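Local coordinates for protein LbaCas13a H328A (C2c2) (PDB 5WLH) that binds CRISPR RNA as a guide and, as an RNA-targeting Cas13a effector, probably cleaves RNA at adenines through paired HEPN domains, at residues S515-L520 with R560-Q565; I599-N604 with L903-I908; H920-L925 with A965-S970. One frame throughout, in Å; residues are numbered along the deposited sequence.

Interaction 1. Residues S515-L520 with R560-Q565; sequences SQTVEL and RDTILQ
Two glutamines, Gln516 and Gln565, join the C-terminal end of helix 486-517, where a long helix gives way to loop, to the short helix 559-564, and they illustrate how one amide can gather several partners at a helix-helix seam. The NE2 of Gln516 donates to OE1 of Gln565 at 3.0 Å. The bond is bent, with an N-H...O angle of 144°; the side chains meet nearly perpendicularly, their amide planes stand 59° apart, and the donor lies above the carbonyl plane of Gln565. The same NE2 also bonds Tyr566 OH, while Gln516 OE1 accepts from Lys1045 NZ. That lysine probably eases the approach of two acceptors, Gln516 OE1 and Gln565 OE1, 3.4 Å apart. A leucine at Gln516 would probably leave Gln565 OE1 without this donor and Lys1045 without its carbonyl partner.

Beside the amides lies a small apolar patch. With chi1 at -55°, Thr562 turns OG1 back to Thr558 O on its own helix and swings its methyl CG2 to the other segment, where it touches Gln516 CB at 3.6 Å. Thr517 reaches the same division of labour from a different rotamer: OG1 bonds Leu513 O, and CG2 meets Ile563 CG1 at 4.1 Å.

Helix 588-602 receives Thr517 on Leu592 and Ile563 on Phe591, Leu592 and Leu595, whereas helix 1039-1047 borders the two glutamines through Lys1045 and Leu1046.

Interaction 2. Residues I599-N604 with L903-I908; sequences IYSMRN and LQKWYI
The methyl of Met602 sits over the middle of the Trp906 indole, a CH-pi contact. Its CE lies 3.4 Å from the centroid of the six-membered ring, only 17° off the ring normal, and is equally near CD2 and CE2, the bond shared by the two rings. The thioether therefore meets the indole end-on: SD stands farther up above the same face, 4.9 Å from that centroid, a Met-aromatic contact led by the methyl. An extended chain, with CG anti to the backbone N (chi1 -152°) and the later torsions also trans, carries CE across to the indole face of a tryptophan whose own CB points away from this segment.

The contact joins the end of helix 588-602 to helix 901-911. Just past Met602, Arg603 opens a sequence that fits the R-X4-H signature of HEPN ribonucleases, so this packing lies directly before a probable catalytic motif.

On the flank of the methionine, Lys905 lays its extended aliphatic chain alongside Ser601. The serine OG touches Lys905 CD at 3.2 Å without bonding to the lysine; it bonds Val598 O one turn back. Beyond it, Lys905 NZ runs on to salt bridges with Asp605 and Glu902, two carboxylates that would probably offset the charge of an amine on a buried residue. At the other end, Ile599 CG1 meets Ile908 CG2 at 3.8 Å, the two isoleucines crossing at about a right angle, and Ile599 continues onto Val506 and Leu513 of helix 486-517.

Interaction 3. Residues H920-L925 with A965-S970; sequences HMLGFL and AVIDLS
The segments 920-925 and 965-970 run nearly antiparallel, their axes 160° apart in direction and 9.5 Å apart at closest approach, with Leu922 CA and Ile967 CA 6.1 Å from each other. Ile967 reaches into the facing helix with both of its branches. Its CD1 meets Met921 CG at 3.9 Å, the two side chains crossing at about a right angle, and comes more loosely to Leu925 CD2 at 4.4 Å. Its CG2, anti to the backbone N, presses on Leu922 CB at 3.9 Å.

This is apolar packing between successive helices, 915-941 and 960-974, that fold back on one another through the short strands 954-955 and 958-959, and its nearest atom lies about 5 Å from the bound RNA. Leu922 and Ile967 lie alongside each other, pointing opposite ways. The leucine splits its methyls: CD1 rests near Ile967 CB, while CD2 leans over the backbone at Asp968 CA, at 4.0 Å. Asp968 offers CA and CB to the leucine, and its OD2 forms a salt bridge with Lys972. Met921 also packs on Tyr505 of helix 486-517 and on Trp906 and Ser910 of helix 901-911.

How the interactions relate
All three contacts are buried, yet their chemistry changes along the fold. Interaction 1, farthest from the chain centre, is the one with a hydrogen bond between its segments; interaction 2 relies on an aromatic face and a lysine chain, and interaction 3 mainly on apolar packing. Helix 588-602 takes part in interaction 2 and flanks interaction 1, while helix 486-517 supplies a segment to the first and packs against the other two. Interactions 2 and 3 touch directly: Trp906 CZ3 lies 3.5 Å from Met921 CE, and Val966 CG1 packs on Tyr907 CA. Interaction 1 stays about 8 Å from interaction 2 at the nearest atoms.

Interaction 1. Residues S515-L520 with R560-Q565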
# COMPACT_ATOMS: atom_id res chain seq x y z
N SER A 515 10.94 5.85 24.82
CA SER A 515 9.69 6.18 25.51
C SER A 515 9.85 6.17 27.02
O SER A 515 9.21 6.98 27.72
CB SER A 515 8.58 5.21 25.07
OG SER A 515 8.84 3.90 25.52
N GLN A 516 10.67 5.27 27.56
CA GLN A 516 10.87 5.17 28.99
C GLN A 516 12.26 5.58 29.45
O GLN A 516 12.52 5.58 30.66
CB GLN A 516 10.60 3.74 29.46
CG GLN A 516 9.16 3.32 29.41
CD GLN A 516 8.97 2.03 30.16
OE1 GLN A 516 8.89 2.02 31.39
NE2 GLN A 516 8.96 0.92 29.43
N THR A 517 13.17 5.90 28.54
CA THR A 517 14.52 6.29 28.94
C THR A 517 14.72 7.80 28.96
O THR A 517 15.52 8.29 29.77
CB THR A 517 15.57 5.67 28.02
OG1 THR A 517 15.28 6.03 26.67
CG2 THR A 517 15.60 4.15 28.16
N VAL A 518 14.04 8.55 28.09
CA VAL A 518 14.28 9.98 27.98
C VAL A 518 12.96 10.73 27.92
O VAL A 518 11.91 10.18 27.56
CB VAL A 518 15.15 10.34 26.74
CG1 VAL A 518 16.52 9.70 26.84
CG2 VAL A 518 14.43 9.95 25.44
N GLU A 519 13.02 12.00 28.28
CA GLU A 519 11.93 12.94 28.05
C GLU A 519 12.48 14.00 27.10
O GLU A 519 13.32 14.81 27.49
CB GLU A 519 11.41 13.55 29.35
CG GLU A 519 10.06 14.22 29.20
CD GLU A 519 9.64 14.98 30.45
OE1 GLU A 519 9.93 14.50 31.57
OE2 GLU A 519 9.00 16.05 30.31
N LEU A 520 12.05 13.94 25.85
CA LEU A 520 12.50 14.90 24.86
C LEU A 520 11.71 16.19 24.99
O LEU A 520 10.68 16.25 25.66
CB LEU A 520 12.36 14.31 23.45
CG LEU A 520 12.99 12.92 23.32
CD1 LEU A 520 12.76 12.26 21.95
CD2 LEU A 520 14.50 13.04 23.60
N ARG A 560 19.60 1.01 33.22
CA ARG A 560 19.85 -0.34 32.73
C ARG A 560 18.64 -1.24 32.91
O ARG A 560 18.28 -1.99 32.00
CB ARG A 560 21.06 -0.97 33.42
CG ARG A 560 21.33 -2.38 32.93
CD ARG A 560 22.38 -3.07 33.76
NE ARG A 560 23.65 -2.37 33.67
CZ ARG A 560 24.78 -2.77 34.25
NH1 ARG A 560 24.79 -3.88 34.99
NH2 ARG A 560 25.88 -2.06 34.09
N ASP A 561 18.00 -1.18 34.08
CA ASP A 561 16.83 -2.03 34.29
C ASP A 561 15.68 -1.60 33.39
O ASP A 561 14.90 -2.45 32.94
CB ASP A 561 16.40 -1.99 35.77
CG ASP A 561 17.29 -2.87 36.66
OD1 ASP A 561 18.29 -3.44 36.15
OD2 ASP A 561 16.99 -2.97 37.87
N THR A 562 15.55 -0.30 33.11
CA THR A 562 14.53 0.16 32.17
C THR A 562 14.79 -0.37 30.77
O THR A 562 13.88 -0.90 30.12
CB THR A 562 14.47 1.68 32.17
OG1 THR A 562 14.27 2.15 33.51
CG2 THR A 562 13.31 2.17 31.30
N ILE A 563 16.03 -0.27 30.30
CA ILE A 563 16.38 -0.82 28.98
C ILE A 563 16.05 -2.30 28.92
O ILE A 563 15.50 -2.80 27.93
CB ILE A 563 17.86 -0.57 28.67
CG1 ILE A 563 18.16 0.93 28.51
CG2 ILE A 563 18.28 -1.36 27.45
CD1 ILE A 563 19.66 1.23 28.54
N LEU A 564 16.39 -3.04 29.97
CA LEU A 564 16.23 -4.48 29.92
C LEU A 564 14.77 -4.93 29.97
O LEU A 564 14.50 -6.11 29.74
CB LEU A 564 17.05 -5.13 31.04
CG LEU A 564 18.58 -5.02 30.89
CD1 LEU A 564 19.33 -5.62 32.10
CD2 LEU A 564 19.00 -5.72 29.61
N GLN A 565 13.82 -4.02 30.26
CA GLN A 565 12.41 -4.37 30.08
C GLN A 565 12.14 -4.82 28.65
O GLN A 565 11.30 -5.69 28.40
CB GLN A 565 11.52 -3.18 30.42
CG GLN A 565 11.45 -2.81 31.88
CD GLN A 565 10.65 -1.54 32.14
OE1 GLN A 565 9.70 -1.25 31.43
NE2 GLN A 565 11.04 -0.79 33.17

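Interaction 2. Residues I599-N604 with L903-I908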
# COMPACT_ATOMS: atom_id res chain seq x y z
N ILE A 599 20.23 1.54 16.20
CA ILE A 599 18.98 1.86 15.52
C ILE A 599 19.22 2.95 14.49
O ILE A 599 18.78 2.85 13.34
CB ILE A 599 17.90 2.27 16.53
CG1 ILE A 599 17.55 1.09 17.43
CG2 ILE A 599 16.61 2.79 15.81
CD1 ILE A 599 16.73 1.51 18.65
N TYR A 600 19.93 4.01 14.90
CA TYR A 600 20.23 5.11 14.00
C TYR A 600 20.95 4.62 12.75
O TYR A 600 20.71 5.12 11.65
CB TYR A 600 21.06 6.18 14.70
CG TYR A 600 21.45 7.28 13.75
CD1 TYR A 600 20.53 8.22 13.35
CD2 TYR A 600 22.74 7.33 13.22
CE1 TYR A 600 20.87 9.21 12.45
CE2 TYR A 600 23.10 8.31 12.33
CZ TYR A 600 22.16 9.24 11.94
OH TYR A 600 22.52 10.20 11.05
N SER A 601 21.84 3.64 12.90
CA SER A 601 22.62 3.18 11.76
C SER A 601 21.74 2.54 10.69
O SER A 601 22.17 2.44 9.54
CB SER A 601 23.71 2.21 12.19
OG SER A 601 23.19 0.96 12.58
N MET A 602 20.53 2.14 11.05
CA MET A 602 19.61 1.61 10.07
C MET A 602 18.76 2.69 9.41
O MET A 602 18.12 2.42 8.39
CB MET A 602 18.69 0.56 10.71
CG MET A 602 18.21 -0.49 9.73
SD MET A 602 17.49 -1.92 10.55
CE MET A 602 17.79 -3.15 9.29
N ARG A 603 18.72 3.89 9.97
CA ARG A 603 17.93 4.95 9.35
C ARG A 603 18.64 5.46 8.11
O ARG A 603 19.85 5.73 8.15
CB ARG A 603 17.68 6.09 10.33
CG ARG A 603 16.54 7.01 9.86
CD ARG A 603 15.92 7.72 11.04
NE ARG A 603 16.72 8.88 11.37
CZ ARG A 603 16.46 9.71 12.38
NH1 ARG A 603 17.25 10.75 12.59
NH2 ARG A 603 15.42 9.51 13.16
N ASN A 604 17.90 5.58 7.01
CA ASN A 604 18.48 6.00 5.74
C ASN A 604 19.63 5.10 5.32
O ASN A 604 20.53 5.52 4.60
CB ASN A 604 18.94 7.46 5.79
CG ASN A 604 17.77 8.43 5.91
OD1 ASN A 604 17.32 8.74 7.02
ND2 ASN A 604 17.31 8.94 4.79
N LEU A 903 23.51 -7.69 10.74
CA LEU A 903 22.62 -8.56 11.51
C LEU A 903 22.30 -7.95 12.86
O LEU A 903 21.16 -8.02 13.33
CB LEU A 903 23.23 -9.96 11.67
CG LEU A 903 23.09 -10.87 10.45
CD1 LEU A 903 23.76 -12.22 10.70
CD2 LEU A 903 21.61 -11.07 10.03
N GLN A 904 23.29 -7.32 13.51
CA GLN A 904 23.01 -6.67 14.78
C GLN A 904 21.96 -5.57 14.65
O GLN A 904 21.13 -5.37 15.55
CB GLN A 904 24.31 -6.13 15.38
CG GLN A 904 25.26 -7.29 15.76
CD GLN A 904 26.56 -6.80 16.38
OE1 GLN A 904 26.71 -5.62 16.70
NE2 GLN A 904 27.53 -7.70 16.49
N LYS A 905 21.96 -4.84 13.54
CA LYS A 905 20.93 -3.83 13.32
C LYS A 905 19.54 -4.47 13.23
O LYS A 905 18.59 -3.98 13.84
CB LYS A 905 21.20 -3.04 12.04
CG LYS A 905 22.45 -2.21 12.02
CD LYS A 905 22.46 -1.49 10.67
CE LYS A 905 23.84 -1.12 10.23
NZ LYS A 905 23.79 -0.62 8.84
N TRP A 906 19.40 -5.51 12.40
CA TRP A 906 18.10 -6.17 12.29
C TRP A 906 17.64 -6.67 13.65
O TRP A 906 16.46 -6.60 13.99
CB TRP A 906 18.16 -7.34 11.31
CG TRP A 906 18.24 -6.92 9.91
CD1 TRP A 906 19.37 -6.85 9.14
CD2 TRP A 906 17.16 -6.48 9.09
NE1 TRP A 906 19.05 -6.41 7.88
CE2 TRP A 906 17.70 -6.17 7.82
CE3 TRP A 906 15.79 -6.31 9.29
CZ2 TRP A 906 16.92 -5.71 6.77
CZ3 TRP A 906 15.01 -5.86 8.24
CH2 TRP A 906 15.57 -5.56 7.00
N TYR A 907 18.58 -7.19 14.43
CA TYR A 907 18.29 -7.65 15.77
C TYR A 907 17.72 -6.53 16.63
O TYR A 907 16.60 -6.64 17.14
CB TYR A 907 19.56 -8.21 16.40
CG TYR A 907 19.43 -8.54 17.86
CD1 TYR A 907 18.31 -9.22 18.34
CD2 TYR A 907 20.45 -8.22 18.75
CE1 TYR A 907 18.20 -9.54 19.70
CE2 TYR A 907 20.36 -8.53 20.08
CZ TYR A 907 19.24 -9.20 20.56
OH TYR A 907 19.16 -9.52 21.90
N ILE A 908 18.49 -5.46 16.83
CA ILE A 908 18.06 -4.42 17.76
C ILE A 908 16.79 -3.73 17.26
O ILE A 908 15.88 -3.46 18.05
CB ILE A 908 19.19 -3.42 18.01
CG1 ILE A 908 20.35 -4.13 18.73
CG2 ILE A 908 18.70 -2.22 18.84
CD1 ILE A 908 19.93 -4.74 20.10

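Interaction 3. Residues H920-L925 with A965-S970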
# COMPACT_ATOMS: atom_id res chain seq x y z
N HIS A 920 4.70 -8.26 11.69
CA HIS A 920 4.52 -7.57 10.42
C HIS A 920 5.85 -7.40 9.69
O HIS A 920 5.94 -7.60 8.47
CB HIS A 920 3.89 -6.19 10.64
CG HIS A 920 2.43 -6.21 10.95
ND1 HIS A 920 1.55 -7.09 10.36
CD2 HIS A 920 1.68 -5.42 11.77
CE1 HIS A 920 0.33 -6.86 10.81
NE2 HIS A 920 0.38 -5.85 11.66
N MET A 921 6.90 -6.99 10.41
CA MET A 921 8.22 -6.86 9.80
C MET A 921 8.67 -8.18 9.21
O MET A 921 9.17 -8.23 8.08
CB MET A 921 9.23 -6.37 10.84
CG MET A 921 10.61 -6.07 10.26
SD MET A 921 11.65 -5.49 11.63
CE MET A 921 12.92 -4.57 10.75
N LEU A 922 8.48 -9.28 9.94
CA LEU A 922 8.82 -10.59 9.40
C LEU A 922 8.02 -10.88 8.13
O LEU A 922 8.57 -11.41 7.16
CB LEU A 922 8.58 -11.66 10.46
CG LEU A 922 9.11 -13.05 10.17
CD1 LEU A 922 10.58 -13.00 9.71
CD2 LEU A 922 8.94 -13.89 11.43
N GLY A 923 6.74 -10.54 8.14
CA GLY A 923 5.91 -10.75 6.96
C GLY A 923 6.40 -9.96 5.76
O GLY A 923 6.35 -10.44 4.63
N PHE A 924 6.88 -8.73 5.99
CA PHE A 924 7.40 -7.93 4.89
C PHE A 924 8.68 -8.54 4.32
O PHE A 924 8.93 -8.50 3.11
CB PHE A 924 7.67 -6.50 5.37
CG PHE A 924 6.42 -5.65 5.44
CD1 PHE A 924 5.55 -5.59 4.37
CD2 PHE A 924 6.13 -4.91 6.58
CE1 PHE A 924 4.39 -4.80 4.44
CE2 PHE A 924 4.98 -4.12 6.65
CZ PHE A 924 4.13 -4.07 5.58
N LEU A 925 9.52 -9.08 5.19
CA LEU A 925 10.70 -9.79 4.72
C LEU A 925 10.30 -10.96 3.84
O LEU A 925 10.87 -11.18 2.77
CB LEU A 925 11.54 -10.27 5.89
CG LEU A 925 12.82 -10.97 5.44
CD1 LEU A 925 13.78 -9.93 4.90
CD2 LEU A 925 13.44 -11.73 6.62
N ALA A 965 15.62 -15.42 10.84
CA ALA A 965 15.74 -16.04 12.15
C ALA A 965 15.88 -14.99 13.24
O ALA A 965 15.35 -15.16 14.34
CB ALA A 965 16.95 -16.97 12.16
N VAL A 966 16.59 -13.90 12.95
CA VAL A 966 16.75 -12.85 13.95
C VAL A 966 15.42 -12.19 14.25
O VAL A 966 15.05 -12.00 15.42
CB VAL A 966 17.78 -11.82 13.48
CG1 VAL A 966 17.72 -10.62 14.36
CG2 VAL A 966 19.20 -12.43 13.49
N ILE A 967 14.70 -11.78 13.20
CA ILE A 967 13.42 -11.13 13.44
C ILE A 967 12.47 -12.08 14.14
O ILE A 967 11.75 -11.69 15.06
CB ILE A 967 12.81 -10.62 12.12
CG1 ILE A 967 13.74 -9.63 11.44
CG2 ILE A 967 11.46 -9.93 12.42
CD1 ILE A 967 13.16 -9.06 10.15
N ASP A 968 12.45 -13.35 13.71
CA ASP A 968 11.60 -14.35 14.35
C ASP A 968 11.92 -14.48 15.83
O ASP A 968 11.01 -14.63 16.66
CB ASP A 968 11.76 -15.69 13.63
CG ASP A 968 11.03 -16.82 14.32
OD1 ASP A 968 9.83 -17.01 14.05
OD2 ASP A 968 11.66 -17.53 15.15
N LEU A 969 13.21 -14.42 16.18
CA LEU A 969 13.59 -14.42 17.59
C LEU A 969 12.96 -13.24 18.31
O LEU A 969 12.40 -13.39 19.40
CB LEU A 969 15.12 -14.41 17.73
CG LEU A 969 15.66 -14.19 19.14
CD1 LEU A 969 16.87 -15.09 19.44
CD2 LEU A 969 16.03 -12.72 19.38
N SER A 970 12.96 -12.06 17.67
CA SER A 970 12.32 -10.89 18.26
C SER A 970 10.81 -11.08 18.39
O SER A 970 10.23 -10.74 19.43
CB SER A 970 12.64 -9.65 17.42
OG SER A 970 13.98 -9.26 17.64